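Long-range contacts in peroxiredoxin (Clostridioides difficile, PDB 6TSB), which probably reduces peroxides with thioredoxin through its peroxiredoxin part and hydrolyses chitin through the family 18 glycoside hydrolase domain, which is the part in this chain: residues A[51-57]-A[88-92]; A[78-82]-A[128-132]; A[174-180]-A[199-205]. One frame throughout, in Å; residues are numbered along the deposited sequence.

Contact 1: A[51-57]-A[88-92]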
ATOM      1  N   ALA A  51      -5.564 -28.272   7.367  1.00 51.93           N
ATOM      2  CA  ALA A  51      -4.671 -28.921   8.354  1.00 55.47           C
ATOM      3  C   ALA A  51      -3.187 -28.651   8.049  1.00 53.82           C
ATOM      4  O   ALA A  51      -2.357 -28.664   8.990  1.00 55.68           O
ATOM      5  CB  ALA A  51      -4.939 -30.398   8.359  1.00 53.97           C
ATOM      6  N   GLN A  52      -2.842 -28.547   6.769  1.00 58.17           N
ATOM      7  CA  GLN A  52      -1.440 -28.465   6.273  1.00 59.84           C
ATOM      8  C   GLN A  52      -0.777 -27.178   6.789  1.00 53.40           C
ATOM      9  O   GLN A  52       0.432 -27.196   6.960  1.00 49.48           O
ATOM     10  CB  GLN A  52      -1.413 -28.523   4.734  1.00 62.18           C
ATOM     11  CG  GLN A  52      -2.024 -29.794   4.136  1.00 61.87           C
ATOM     12  CD  GLN A  52      -1.477 -31.028   4.809  1.00 62.01           C
ATOM     13  OE1 GLN A  52      -2.219 -31.898   5.267  1.00 66.90           O
ATOM     14  NE2 GLN A  52      -0.163 -31.065   4.963  1.00 63.52           N
ATOM     15  N   LEU A  53      -1.547 -26.103   6.999  1.00 48.53           N
ATOM     16  CA  LEU A  53      -1.056 -24.795   7.502  1.00 52.36           C
ATOM     17  C   LEU A  53      -0.798 -24.803   9.023  1.00 59.64           C
ATOM     18  O   LEU A  53       0.013 -23.938   9.472  1.00 61.10           O
ATOM     19  CB  LEU A  53      -2.091 -23.722   7.172  1.00 53.68           C
ATOM     20  CG  LEU A  53      -2.315 -23.406   5.695  1.00 51.50           C
ATOM     21  CD1 LEU A  53      -3.374 -22.327   5.571  1.00 50.50           C
ATOM     22  CD2 LEU A  53      -1.016 -22.955   5.033  1.00 50.65           C
ATOM     23  N   LEU A  54      -1.446 -25.697   9.783  1.00 51.75           N
ATOM     24  CA  LEU A  54      -1.633 -25.586  11.259  1.00 49.31           C
ATOM     25  C   LEU A  54      -0.927 -26.735  11.985  1.00 47.51           C
ATOM     26  O   LEU A  54      -0.957 -27.847  11.458  1.00 44.53           O
ATOM     27  CB  LEU A  54      -3.129 -25.626  11.562  1.00 47.68           C
ATOM     28  CG  LEU A  54      -3.956 -24.618  10.781  1.00 49.97           C
ATOM     29  CD1 LEU A  54      -5.419 -24.699  11.185  1.00 46.91           C
ATOM     30  CD2 LEU A  54      -3.409 -23.217  10.968  1.00 46.40           C
ATOM     31  N   ASP A  55      -0.329 -26.460  13.156  1.00 44.62           N
ATOM     32  CA  ASP A  55       0.163 -27.501  14.099  1.00 46.53           C
ATOM     33  C   ASP A  55      -0.990 -27.923  15.015  1.00 44.74           C
ATOM     34  O   ASP A  55      -0.943 -29.031  15.580  1.00 44.27           O
ATOM     35  CB  ASP A  55       1.346 -27.003  14.939  1.00 55.45           C
ATOM     36  CG  ASP A  55       2.586 -26.628  14.147  1.00 51.30           C
ATOM     37  OD1 ASP A  55       3.305 -27.551  13.771  1.00 51.18           O
ATOM     38  OD2 ASP A  55       2.809 -25.409  13.924  1.00 56.12           O
ATOM     39  N   ALA A  56      -1.966 -27.036  15.209  1.00 43.17           N
ATOM     40  CA  ALA A  56      -3.068 -27.268  16.155  1.00 45.72           C
ATOM     41  C   ALA A  56      -4.289 -26.423  15.801  1.00 41.87           C
ATOM     42  O   ALA A  56      -4.153 -25.291  15.279  1.00 43.23           O
ATOM     43  CB  ALA A  56      -2.602 -26.967  17.548  1.00 47.90           C
ATOM     44  N   VAL A  57      -5.443 -27.016  16.063  1.00 39.79           N
ATOM     45  CA  VAL A  57      -6.792 -26.412  15.915  1.00 42.55           C
ATOM     46  C   VAL A  57      -7.443 -26.441  17.298  1.00 39.01           C
ATOM     47  O   VAL A  57      -7.304 -27.482  18.042  1.00 34.86           O
ATOM     48  CB  VAL A  57      -7.643 -27.160  14.867  1.00 44.94           C
ATOM     49  CG1 VAL A  57      -7.104 -26.927  13.474  1.00 50.70           C
ATOM     50  CG2 VAL A  57      -7.729 -28.654  15.141  1.00 41.60           C
ATOM     51  N   LYS A  88      -3.626 -35.994   8.495  1.00 66.40           N
ATOM     52  CA  LYS A  88      -2.522 -35.374   9.291  1.00 58.81           C
ATOM     53  C   LYS A  88      -2.578 -35.858  10.741  1.00 62.00           C
ATOM     54  O   LYS A  88      -2.996 -35.118  11.631  1.00 57.34           O
ATOM     55  CB  LYS A  88      -2.558 -33.843   9.180  1.00 54.90           C
ATOM     56  CG  LYS A  88      -1.292 -33.166   9.693  1.00 58.53           C
ATOM     57  CD  LYS A  88      -1.068 -31.754   9.204  1.00 63.18           C
ATOM     58  CE  LYS A  88       0.263 -31.210   9.686  1.00 64.20           C
ATOM     59  NZ  LYS A  88       0.172 -29.778  10.044  1.00 62.69           N
ATOM     60  N   PRO A  89      -2.109 -37.093  11.045  1.00 63.40           N
ATOM     61  CA  PRO A  89      -2.253 -37.662  12.389  1.00 64.68           C
ATOM     62  C   PRO A  89      -1.543 -36.867  13.505  1.00 69.69           C
ATOM     63  O   PRO A  89      -1.876 -37.053  14.665  1.00 71.44           O
ATOM     64  CB  PRO A  89      -1.639 -39.069  12.281  1.00 60.87           C
ATOM     65  CG  PRO A  89      -1.561 -39.338  10.796  1.00 60.69           C
ATOM     66  CD  PRO A  89      -1.391 -37.990  10.130  1.00 57.85           C
ATOM     67  N   SER A  90      -0.589 -36.007  13.138  1.00 60.52           N
ATOM     68  CA  SER A  90       0.195 -35.160  14.074  1.00 61.70           C
ATOM     69  C   SER A  90      -0.567 -33.870  14.433  1.00 60.34           C
ATOM     70  O   SER A  90      -0.067 -33.119  15.291  1.00 53.65           O
ATOM     71  CB  SER A  90       1.540 -34.840  13.466  1.00 59.11           C
ATOM     72  OG  SER A  90       1.398 -33.927  12.387  1.00 57.61           O
ATOM     73  N   LEU A  91      -1.685 -33.565  13.760  1.00 52.13           N
ATOM     74  CA  LEU A  91      -2.494 -32.364  14.080  1.00 48.07           C
ATOM     75  C   LEU A  91      -3.016 -32.543  15.502  1.00 53.07           C
ATOM     76  O   LEU A  91      -3.407 -33.682  15.864  1.00 49.23           O
ATOM     77  CB  LEU A  91      -3.643 -32.188  13.085  1.00 46.10           C
ATOM     78  CG  LEU A  91      -4.576 -31.013  13.349  1.00 41.50           C
ATOM     79  CD1 LEU A  91      -3.906 -29.694  13.031  1.00 50.77           C
ATOM     80  CD2 LEU A  91      -5.855 -31.140  12.542  1.00 44.64           C
ATOM     81  N   LYS A  92      -2.932 -31.466  16.283  1.00 51.75           N
ATOM     82  CA  LYS A  92      -3.399 -31.429  17.689  1.00 50.27           C
ATOM     83  C   LYS A  92      -4.792 -30.812  17.661  1.00 46.95           C
ATOM     84  O   LYS A  92      -4.945 -29.715  17.056  1.00 44.91           O
ATOM     85  CB  LYS A  92      -2.427 -30.646  18.581  1.00 48.73           C
ATOM     86  CG  LYS A  92      -1.186 -31.420  19.010  1.00 51.87           C
ATOM     87  CD  LYS A  92      -0.151 -30.552  19.705  1.00 56.83           C
ATOM     88  CE  LYS A  92       0.769 -31.320  20.629  1.00 62.11           C
ATOM     89  NZ  LYS A  92       1.987 -31.799  19.940  1.00 66.13           N
TER
HETATM   90  O   HOH W   1       1.167 -30.350  15.986  1.00 55.85           O
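Lys88 plugs a bend formed by Ala51 and Leu54 where two adjacent parallel strands, 56-64 and 92-98, enter the TIM barrel of the glycoside hydrolase family 18 domain. Its CG is anti to the backbone N (chi1 -167°) and the chain stays extended up to a kink at chi4, which carries the methylenes past Ala51 and turns the ammonium group into the hollow. There NZ is gripped by two carbonyls, Leu54 O at 2.6 Å and Ala51 O at 3.0 Å, and lies 26-28° out of the plane of each. Leu54 N bonds to the opposite face of Ala51 O, so this oxygen both closes the turn and holds the lysine.

Leu91, at the end of a type I turn that starts at Lys88, is the second bump. Its CD1 fills the groove beside the backbone, 3.9 Å from Ala56 N, while CD2 meets Val57 CG2 at 4.1 Å, the two side chains crossing at about a right angle; Leu84 touches it too. On the sheet face that carries Ala56 and Lys92, their CB atoms lie 3.8 Å apart and Trp174 touches both side chains. Asp55 turns its carboxylate to Val38 N, whereas its carbonyl O accepts Lys92 N at 3.2 Å and a water shared with Ser90 O. Beyond this parallel bridge, Val57 N bonds almost straight to Lys92 O, 2.9 Å away (N-H...O 168°).

Contact 2: A[78-82]-A[128-132]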
ATOM      1  N   LEU A  78     -17.104 -30.680  15.847  1.00 43.31           N
ATOM      2  CA  LEU A  78     -15.912 -31.155  16.573  1.00 45.52           C
ATOM      3  C   LEU A  78     -15.522 -32.512  15.975  1.00 45.58           C
ATOM      4  O   LEU A  78     -14.316 -32.765  15.807  1.00 43.87           O
ATOM      5  CB  LEU A  78     -16.217 -31.258  18.073  1.00 41.47           C
ATOM      6  CG  LEU A  78     -15.129 -31.957  18.897  1.00 45.34           C
ATOM      7  CD1 LEU A  78     -13.795 -31.238  18.765  1.00 45.32           C
ATOM      8  CD2 LEU A  78     -15.509 -32.052  20.367  1.00 48.13           C
ATOM      9  N   ASN A  79     -16.495 -33.380  15.708  1.00 44.76           N
ATOM     10  CA  ASN A  79     -16.205 -34.696  15.088  1.00 45.20           C
ATOM     11  C   ASN A  79     -15.619 -34.449  13.699  1.00 43.62           C
ATOM     12  O   ASN A  79     -14.630 -35.120  13.355  1.00 49.18           O
ATOM     13  CB  ASN A  79     -17.439 -35.592  15.040  1.00 52.79           C
ATOM     14  CG  ASN A  79     -17.856 -36.059  16.416  1.00 53.47           C
ATOM     15  OD1 ASN A  79     -19.044 -36.054  16.732  1.00 49.11           O
ATOM     16  ND2 ASN A  79     -16.888 -36.449  17.231  1.00 47.71           N
ATOM     17  N   GLN A  80     -16.194 -33.515  12.939  1.00 42.50           N
ATOM     18  CA  GLN A  80     -15.695 -33.175  11.582  1.00 46.25           C
ATOM     19  C   GLN A  80     -14.231 -32.751  11.702  1.00 47.78           C
ATOM     20  O   GLN A  80     -13.375 -33.322  11.017  1.00 55.33           O
ATOM     21  CB  GLN A  80     -16.538 -32.071  10.951  1.00 44.26           C
ATOM     22  CG  GLN A  80     -16.223 -31.852   9.479  1.00 42.45           C
ATOM     23  CD  GLN A  80     -17.082 -30.782   8.864  1.00 38.22           C
ATOM     24  OE1 GLN A  80     -18.183 -30.525   9.336  1.00 35.80           O
ATOM     25  NE2 GLN A  80     -16.585 -30.155   7.812  1.00 37.87           N
ATOM     26  N   LEU A  81     -13.953 -31.858  12.642  1.00 47.64           N
ATOM     27  CA  LEU A  81     -12.600 -31.285  12.864  1.00 45.08           C
ATOM     28  C   LEU A  81     -11.635 -32.389  13.314  1.00 44.08           C
ATOM     29  O   LEU A  81     -10.483 -32.374  12.856  1.00 50.80           O
ATOM     30  CB  LEU A  81     -12.739 -30.136  13.866  1.00 44.91           C
ATOM     31  CG  LEU A  81     -11.453 -29.412  14.236  1.00 47.31           C
ATOM     32  CD1 LEU A  81     -10.909 -28.618  13.051  1.00 47.95           C
ATOM     33  CD2 LEU A  81     -11.723 -28.497  15.419  1.00 48.60           C
ATOM     34  N   LEU A  82     -12.099 -33.360  14.102  1.00 40.42           N
ATOM     35  CA  LEU A  82     -11.279 -34.483  14.614  1.00 45.18           C
ATOM     36  C   LEU A  82     -10.864 -35.366  13.448  1.00 51.04           C
ATOM     37  O   LEU A  82      -9.804 -36.001  13.561  1.00 49.86           O
ATOM     38  CB  LEU A  82     -12.064 -35.311  15.642  1.00 46.59           C
ATOM     39  CG  LEU A  82     -12.010 -34.768  17.069  1.00 47.80           C
ATOM     40  CD1 LEU A  82     -13.038 -35.439  17.954  1.00 48.66           C
ATOM     41  CD2 LEU A  82     -10.623 -34.945  17.649  1.00 46.56           C
ATOM     42  N   GLU A 128     -13.280 -39.195  25.782  1.00 52.18           N
ATOM     43  CA  GLU A 128     -14.506 -39.482  24.992  1.00 55.10           C
ATOM     44  C   GLU A 128     -14.274 -39.133  23.514  1.00 57.05           C
ATOM     45  O   GLU A 128     -14.700 -39.926  22.665  1.00 55.53           O
ATOM     46  CB  GLU A 128     -15.687 -38.704  25.577  1.00 60.96           C
ATOM     47  CG  GLU A 128     -16.957 -38.763  24.746  1.00 67.55           C
ATOM     48  CD  GLU A 128     -18.190 -38.190  25.438  1.00 81.86           C
ATOM     49  OE1 GLU A 128     -18.290 -38.311  26.697  1.00 85.83           O
ATOM     50  OE2 GLU A 128     -19.064 -37.633  24.718  1.00 73.89           O
ATOM     51  N   TYR A 129     -13.628 -37.993  23.225  1.00 52.95           N
ATOM     52  CA  TYR A 129     -13.376 -37.484  21.856  1.00 47.10           C
ATOM     53  C   TYR A 129     -11.947 -37.752  21.370  1.00 44.47           C
ATOM     54  O   TYR A 129     -11.615 -37.310  20.269  1.00 49.52           O
ATOM     55  CB  TYR A 129     -13.688 -35.997  21.810  1.00 44.50           C
ATOM     56  CG  TYR A 129     -15.154 -35.682  21.773  1.00 47.03           C
ATOM     57  CD1 TYR A 129     -15.840 -35.633  20.575  1.00 49.24           C
ATOM     58  CD2 TYR A 129     -15.855 -35.398  22.927  1.00 51.98           C
ATOM     59  CE1 TYR A 129     -17.191 -35.334  20.525  1.00 52.83           C
ATOM     60  CE2 TYR A 129     -17.204 -35.076  22.889  1.00 54.70           C
ATOM     61  CZ  TYR A 129     -17.882 -35.049  21.685  1.00 53.20           C
ATOM     62  OH  TYR A 129     -19.207 -34.712  21.642  1.00 53.10           O
ATOM     63  N   ALA A 130     -11.138 -38.476  22.139  1.00 47.07           N
ATOM     64  CA  ALA A 130      -9.682 -38.636  21.909  1.00 53.61           C
ATOM     65  C   ALA A 130      -9.054 -37.265  21.598  1.00 51.97           C
ATOM     66  O   ALA A 130      -8.293 -37.171  20.611  1.00 44.20           O
ATOM     67  CB  ALA A 130      -9.438 -39.620  20.785  1.00 52.17           C
ATOM     68  N   LEU A 131      -9.336 -36.245  22.416  1.00 46.31           N
ATOM     69  CA  LEU A 131      -8.728 -34.904  22.240  1.00 48.29           C
ATOM     70  C   LEU A 131      -7.251 -34.962  22.622  1.00 41.90           C
ATOM     71  O   LEU A 131      -6.857 -35.849  23.406  1.00 44.67           O
ATOM     72  CB  LEU A 131      -9.437 -33.874  23.111  1.00 48.50           C
ATOM     73  CG  LEU A 131     -10.935 -33.701  22.887  1.00 44.40           C
ATOM     74  CD1 LEU A 131     -11.419 -32.585  23.805  1.00 47.26           C
ATOM     75  CD2 LEU A 131     -11.239 -33.369  21.440  1.00 39.79           C
ATOM     76  N   ASP A 132      -6.480 -34.025  22.096  1.00 44.25           N
ATOM     77  CA  ASP A 132      -5.045 -33.838  22.431  1.00 47.43           C
ATOM     78  C   ASP A 132      -4.932 -32.939  23.679  1.00 47.94           C
ATOM     79  O   ASP A 132      -3.887 -32.959  24.357  1.00 41.08           O
ATOM     80  CB  ASP A 132      -4.339 -33.286  21.201  1.00 47.83           C
ATOM     81  CG  ASP A 132      -4.329 -34.267  20.041  1.00 51.08           C
ATOM     82  OD1 ASP A 132      -3.641 -35.309  20.177  1.00 48.43           O
ATOM     83  OD2 ASP A 132      -5.002 -33.974  19.011  1.00 46.16           O
TER
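Tyr129 sets one face of its ring on Leu78 and an edge toward Leu82 of helix 75-83, one of the outer helices of the TIM barrel, just where helix 112-128 ends in a Schellman motif. Ala130, with positive phi, makes the turn that leads the chain toward strand 133-137. CG of Tyr129 stands beside its own backbone N (chi1 -76°), which swings the ring across to the other helix.

Leu78 supplies the cover over one face: CD2 sits 3.7 Å from the centroid of the Tyr129 ring and 16° off its normal, a CH-pi contact. In Leu78, CG is opposite the backbone N (chi1 170°), which carries CD2 over the ring. Asn79 approaches differently, with ND2 in the ring plane at the edge, 3.5 Å from Tyr129 CE1, and its amide inclined modestly to the ring. Leu82 also comes in at the edge, near the plane, CD1 lying 3.8 Å from Tyr129 CD1. Toward the barrel, Leu131 and Leu78 both touch Val95 of strand 92-98, which ties this layer to the barrel wall. The second methyl of Leu82, CD2, meets Leu131 CD2 at 4.2 Å, and Leu82 CD1 comes to 3.3 Å from Tyr129 O.

Contact 3: A[174-180]-A[199-205]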
ATOM      1  N   TRP A 174      -2.257 -31.335  26.261  1.00 42.54           N
ATOM      2  CA  TRP A 174      -2.169 -29.875  26.132  1.00 42.05           C
ATOM      3  C   TRP A 174      -3.149 -29.259  27.115  1.00 45.23           C
ATOM      4  O   TRP A 174      -4.328 -29.654  27.159  1.00 40.42           O
ATOM      5  CB  TRP A 174      -2.448 -29.502  24.688  1.00 41.72           C
ATOM      6  CG  TRP A 174      -2.824 -28.089  24.395  1.00 36.17           C
ATOM      7  CD1 TRP A 174      -3.780 -27.309  24.983  1.00 37.43           C
ATOM      8  CD2 TRP A 174      -2.311 -27.345  23.292  1.00 35.24           C
ATOM      9  NE1 TRP A 174      -3.868 -26.107  24.334  1.00 34.80           N
ATOM     10  CE2 TRP A 174      -2.990 -26.111  23.277  1.00 38.92           C
ATOM     11  CE3 TRP A 174      -1.349 -27.620  22.314  1.00 39.58           C
ATOM     12  CZ2 TRP A 174      -2.712 -25.137  22.323  1.00 40.06           C
ATOM     13  CZ3 TRP A 174      -1.093 -26.664  21.363  1.00 39.09           C
ATOM     14  CH2 TRP A 174      -1.770 -25.443  21.365  1.00 40.00           C
ATOM     15  N   LEU A 175      -2.647 -28.317  27.891  1.00 39.27           N
ATOM     16  CA  LEU A 175      -3.511 -27.443  28.688  1.00 37.75           C
ATOM     17  C   LEU A 175      -3.073 -26.025  28.368  1.00 39.16           C
ATOM     18  O   LEU A 175      -1.874 -25.794  28.371  1.00 40.06           O
ATOM     19  CB  LEU A 175      -3.321 -27.794  30.169  1.00 40.38           C
ATOM     20  CG  LEU A 175      -3.967 -26.817  31.149  1.00 40.19           C
ATOM     21  CD1 LEU A 175      -5.450 -26.678  30.871  1.00 42.00           C
ATOM     22  CD2 LEU A 175      -3.734 -27.263  32.584  1.00 42.24           C
ATOM     23  N   SER A 176      -4.011 -25.133  28.085  1.00 34.71           N
ATOM     24  CA  SER A 176      -3.725 -23.738  27.732  1.00 38.39           C
ATOM     25  C   SER A 176      -4.813 -22.864  28.340  1.00 36.58           C
ATOM     26  O   SER A 176      -5.861 -23.369  28.707  1.00 40.02           O
ATOM     27  CB  SER A 176      -3.608 -23.552  26.232  1.00 39.64           C
ATOM     28  OG  SER A 176      -4.850 -23.813  25.559  1.00 42.42           O
ATOM     29  N   VAL A 177      -4.530 -21.586  28.440  1.00 36.21           N
ATOM     30  CA  VAL A 177      -5.409 -20.584  29.071  1.00 36.89           C
ATOM     31  C   VAL A 177      -5.400 -19.433  28.092  1.00 37.68           C
ATOM     32  O   VAL A 177      -4.321 -19.102  27.604  1.00 42.51           O
ATOM     33  CB  VAL A 177      -4.829 -20.200  30.440  1.00 43.44           C
ATOM     34  CG1 VAL A 177      -5.433 -18.914  30.988  1.00 44.43           C
ATOM     35  CG2 VAL A 177      -4.977 -21.357  31.417  1.00 46.82           C
ATOM     36  N   ALA A 178      -6.569 -18.917  27.773  1.00 41.99           N
ATOM     37  CA  ALA A 178      -6.754 -17.702  26.969  1.00 42.93           C
ATOM     38  C   ALA A 178      -6.829 -16.544  27.945  1.00 43.07           C
ATOM     39  O   ALA A 178      -7.691 -16.622  28.844  1.00 46.05           O
ATOM     40  CB  ALA A 178      -8.024 -17.790  26.150  1.00 42.94           C
ATOM     41  N   GLY A 179      -5.978 -15.532  27.756  1.00 43.99           N
ATOM     42  CA  GLY A 179      -6.008 -14.295  28.554  1.00 46.62           C
ATOM     43  C   GLY A 179      -5.329 -13.125  27.864  1.00 47.40           C
ATOM     44  O   GLY A 179      -4.888 -13.282  26.729  1.00 42.42           O
ATOM     45  N   THR A 180      -5.311 -11.971  28.529  1.00 51.77           N
ATOM     46  CA  THR A 180      -4.677 -10.731  28.042  1.00 51.01           C
ATOM     47  C   THR A 180      -3.395 -10.526  28.837  1.00 54.92           C
ATOM     48  O   THR A 180      -3.115 -11.335  29.757  1.00 53.66           O
ATOM     49  CB  THR A 180      -5.644  -9.555  28.151  1.00 56.45           C
ATOM     50  OG1 THR A 180      -5.754  -9.255  29.538  1.00 58.86           O
ATOM     51  CG2 THR A 180      -7.001  -9.860  27.556  1.00 54.94           C
ATOM     52  N   ILE A 199       0.537 -24.945  32.905  1.00 43.54           N
ATOM     53  CA  ILE A 199       0.010 -24.908  31.511  1.00 43.05           C
ATOM     54  C   ILE A 199       1.127 -25.133  30.494  1.00 44.58           C
ATOM     55  O   ILE A 199       2.300 -24.977  30.825  1.00 48.51           O
ATOM     56  CB  ILE A 199      -0.712 -23.578  31.264  1.00 43.00           C
ATOM     57  CG1 ILE A 199       0.243 -22.396  31.095  1.00 44.20           C
ATOM     58  CG2 ILE A 199      -1.715 -23.327  32.366  1.00 46.25           C
ATOM     59  CD1 ILE A 199      -0.474 -21.066  30.973  1.00 42.54           C
ATOM     60  N   ASP A 200       0.751 -25.464  29.269  1.00 47.02           N
ATOM     61  CA  ASP A 200       1.675 -25.648  28.123  1.00 41.31           C
ATOM     62  C   ASP A 200       1.788 -24.323  27.375  1.00 41.90           C
ATOM     63  O   ASP A 200       2.884 -23.991  26.918  1.00 47.73           O
ATOM     64  CB  ASP A 200       1.186 -26.754  27.197  1.00 43.45           C
ATOM     65  CG  ASP A 200       1.238 -28.115  27.855  1.00 42.58           C
ATOM     66  OD1 ASP A 200       2.326 -28.631  27.989  1.00 46.07           O
ATOM     67  OD2 ASP A 200       0.193 -28.624  28.257  1.00 48.88           O
ATOM     68  N   TYR A 201       0.706 -23.562  27.297  1.00 37.60           N
ATOM     69  CA  TYR A 201       0.680 -22.293  26.546  1.00 38.71           C
ATOM     70  C   TYR A 201      -0.256 -21.309  27.231  1.00 39.61           C
ATOM     71  O   TYR A 201      -1.251 -21.733  27.822  1.00 44.55           O
ATOM     72  CB  TYR A 201       0.221 -22.528  25.104  1.00 39.59           C
ATOM     73  CG  TYR A 201       1.175 -23.348  24.275  1.00 40.78           C
ATOM     74  CD1 TYR A 201       2.362 -22.799  23.815  1.00 48.25           C
ATOM     75  CD2 TYR A 201       0.893 -24.654  23.918  1.00 43.33           C
ATOM     76  CE1 TYR A 201       3.267 -23.549  23.072  1.00 43.98           C
ATOM     77  CE2 TYR A 201       1.761 -25.405  23.137  1.00 45.56           C
ATOM     78  CZ  TYR A 201       2.957 -24.848  22.724  1.00 43.80           C
ATOM     79  OH  TYR A 201       3.820 -25.546  21.946  1.00 44.01           O
ATOM     80  N   PHE A 202       0.068 -20.030  27.123  1.00 36.80           N
ATOM     81  CA  PHE A 202      -0.820 -18.898  27.455  1.00 37.23           C
ATOM     82  C   PHE A 202      -1.149 -18.269  26.112  1.00 41.01           C
ATOM     83  O   PHE A 202      -0.185 -17.900  25.401  1.00 47.91           O
ATOM     84  CB  PHE A 202      -0.135 -17.909  28.395  1.00 35.79           C
ATOM     85  CG  PHE A 202      -1.036 -16.787  28.835  1.00 32.76           C
ATOM     86  CD1 PHE A 202      -1.249 -15.687  28.024  1.00 37.18           C
ATOM     87  CD2 PHE A 202      -1.716 -16.859  30.030  1.00 32.77           C
ATOM     88  CE1 PHE A 202      -2.091 -14.654  28.412  1.00 39.44           C
ATOM     89  CE2 PHE A 202      -2.563 -15.825  30.419  1.00 37.89           C
ATOM     90  CZ  PHE A 202      -2.745 -14.727  29.619  1.00 39.32           C
ATOM     91  N   ASN A 203      -2.429 -18.295  25.743  1.00 42.15           N
ATOM     92  CA  ASN A 203      -2.952 -17.849  24.435  1.00 38.12           C
ATOM     93  C   ASN A 203      -3.288 -16.372  24.606  1.00 42.95           C
ATOM     94  O   ASN A 203      -4.430 -16.018  25.071  1.00 41.70           O
ATOM     95  CB  ASN A 203      -4.133 -18.699  23.934  1.00 41.25           C
ATOM     96  CG  ASN A 203      -3.776 -20.158  23.686  1.00 47.79           C
ATOM     97  OD1 ASN A 203      -2.607 -20.558  23.835  1.00 44.99           O
ATOM     98  ND2 ASN A 203      -4.785 -20.964  23.359  1.00 39.43           N
ATOM     99  N   LEU A 204      -2.306 -15.535  24.273  1.00 41.98           N
ATOM    100  CA  LEU A 204      -2.413 -14.080  24.471  1.00 41.35           C
ATOM    101  C   LEU A 204      -3.410 -13.546  23.452  1.00 38.61           C
ATOM    102  O   LEU A 204      -3.079 -13.514  22.268  1.00 41.64           O
ATOM    103  CB  LEU A 204      -1.025 -13.431  24.351  1.00 43.15           C
ATOM    104  CG  LEU A 204      -1.022 -11.910  24.182  1.00 44.53           C
ATOM    105  CD1 LEU A 204      -1.794 -11.225  25.284  1.00 46.68           C
ATOM    106  CD2 LEU A 204       0.401 -11.382  24.123  1.00 49.66           C
ATOM    107  N   MET A 205      -4.537 -13.056  23.930  1.00 43.28           N
ATOM    108  CA  MET A 205      -5.605 -12.449  23.094  1.00 45.46           C
ATOM    109  C   MET A 205      -5.286 -10.973  22.879  1.00 48.10           C
ATOM    110  O   MET A 205      -5.932 -10.093  23.476  1.00 45.46           O
ATOM    111  CB  MET A 205      -6.978 -12.655  23.725  1.00 47.48           C
ATOM    112  CG  MET A 205      -7.345 -14.153  23.709  1.00 59.53           C
ATOM    113  SD  MET A 205      -9.019 -14.529  24.265  1.00 73.23           S
ATOM    114  CE  MET A 205      -9.050 -13.660  25.844  1.00 54.49           C
TER
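Strands 174-179 and 201-204 pair in parallel as adjacent staves of the family 18 TIM barrel, their axes 4.7 Å apart at closest approach. Among the backbone bonds, Val177 O takes Asn203 N at 2.8 Å and Gly179 O takes Met205 N, both nearly straight. Asn203 O receives Gly179 N from above its carbonyl plane, while the bond from Val177 N to Tyr201 O is weak.

Asp200 holds both backbone polar atoms of Leu175: its N bonds to Leu175 O, and its OD2 uses the anti lone pair to accept Leu175 N at 2.9 Å. The same oxygen forms a salt bridge with Arg166.

Aromatic contacts lie at both ends. CD2 of Tyr201 stands 3.7 Å above the plane of the Trp174 ring, toward its rim, with the two ring planes inclined by 47°. On the face of Val177 and Phe202, Gly179 has no side chain, and Phe202 CZ comes to 3.5 Å from Gly179 CA. An aliphatic pair, Val177 CG2 and Ile199 CG2, adds to the packing.

Inside the barrel, Trp174 NE1 donates to Ser176 OG at 2.8 Å, and that hydroxyl also bonds Asp135, a residue of the family's DxDxE sequence signature. Asn203 ND2 goes to Tyr41 OH, whereas its buried OD1 has no partner in the model. The bonds from Trp174 through Ser176 to Asp135 are consistent with a second-shell role, Trp174 probably fixing the hydroxyl that holds Asp135.

In the fold
All three contacts belong to one barrel. Contacts 1 and 2, centres about 13 Å apart, meet where Asp132 OD2 lies 3.3 Å from Lys92 CA and where Val57 CG2 packs on Leu81 CD1 at 3.8 Å. Contact 2 leads to contact 3, about 20 Å away between centres, through a probable hydrogen bond from Trp174 N to Asp132 O (3.0 Å). Contact 1, its centre about 18 Å from that of contact 3, reaches the indole of the same residue, Ala56 CB being 4.1 Å from Trp174 CZ3. Asp132 opens the DxxDxDxE signature; contact 3 runs toward the C-terminal strand ends, where TIM-barrel active sites lie. There Met205 touches Glu139, probably catalytic as in other family 18 enzymes, and Thr180 binds PEG.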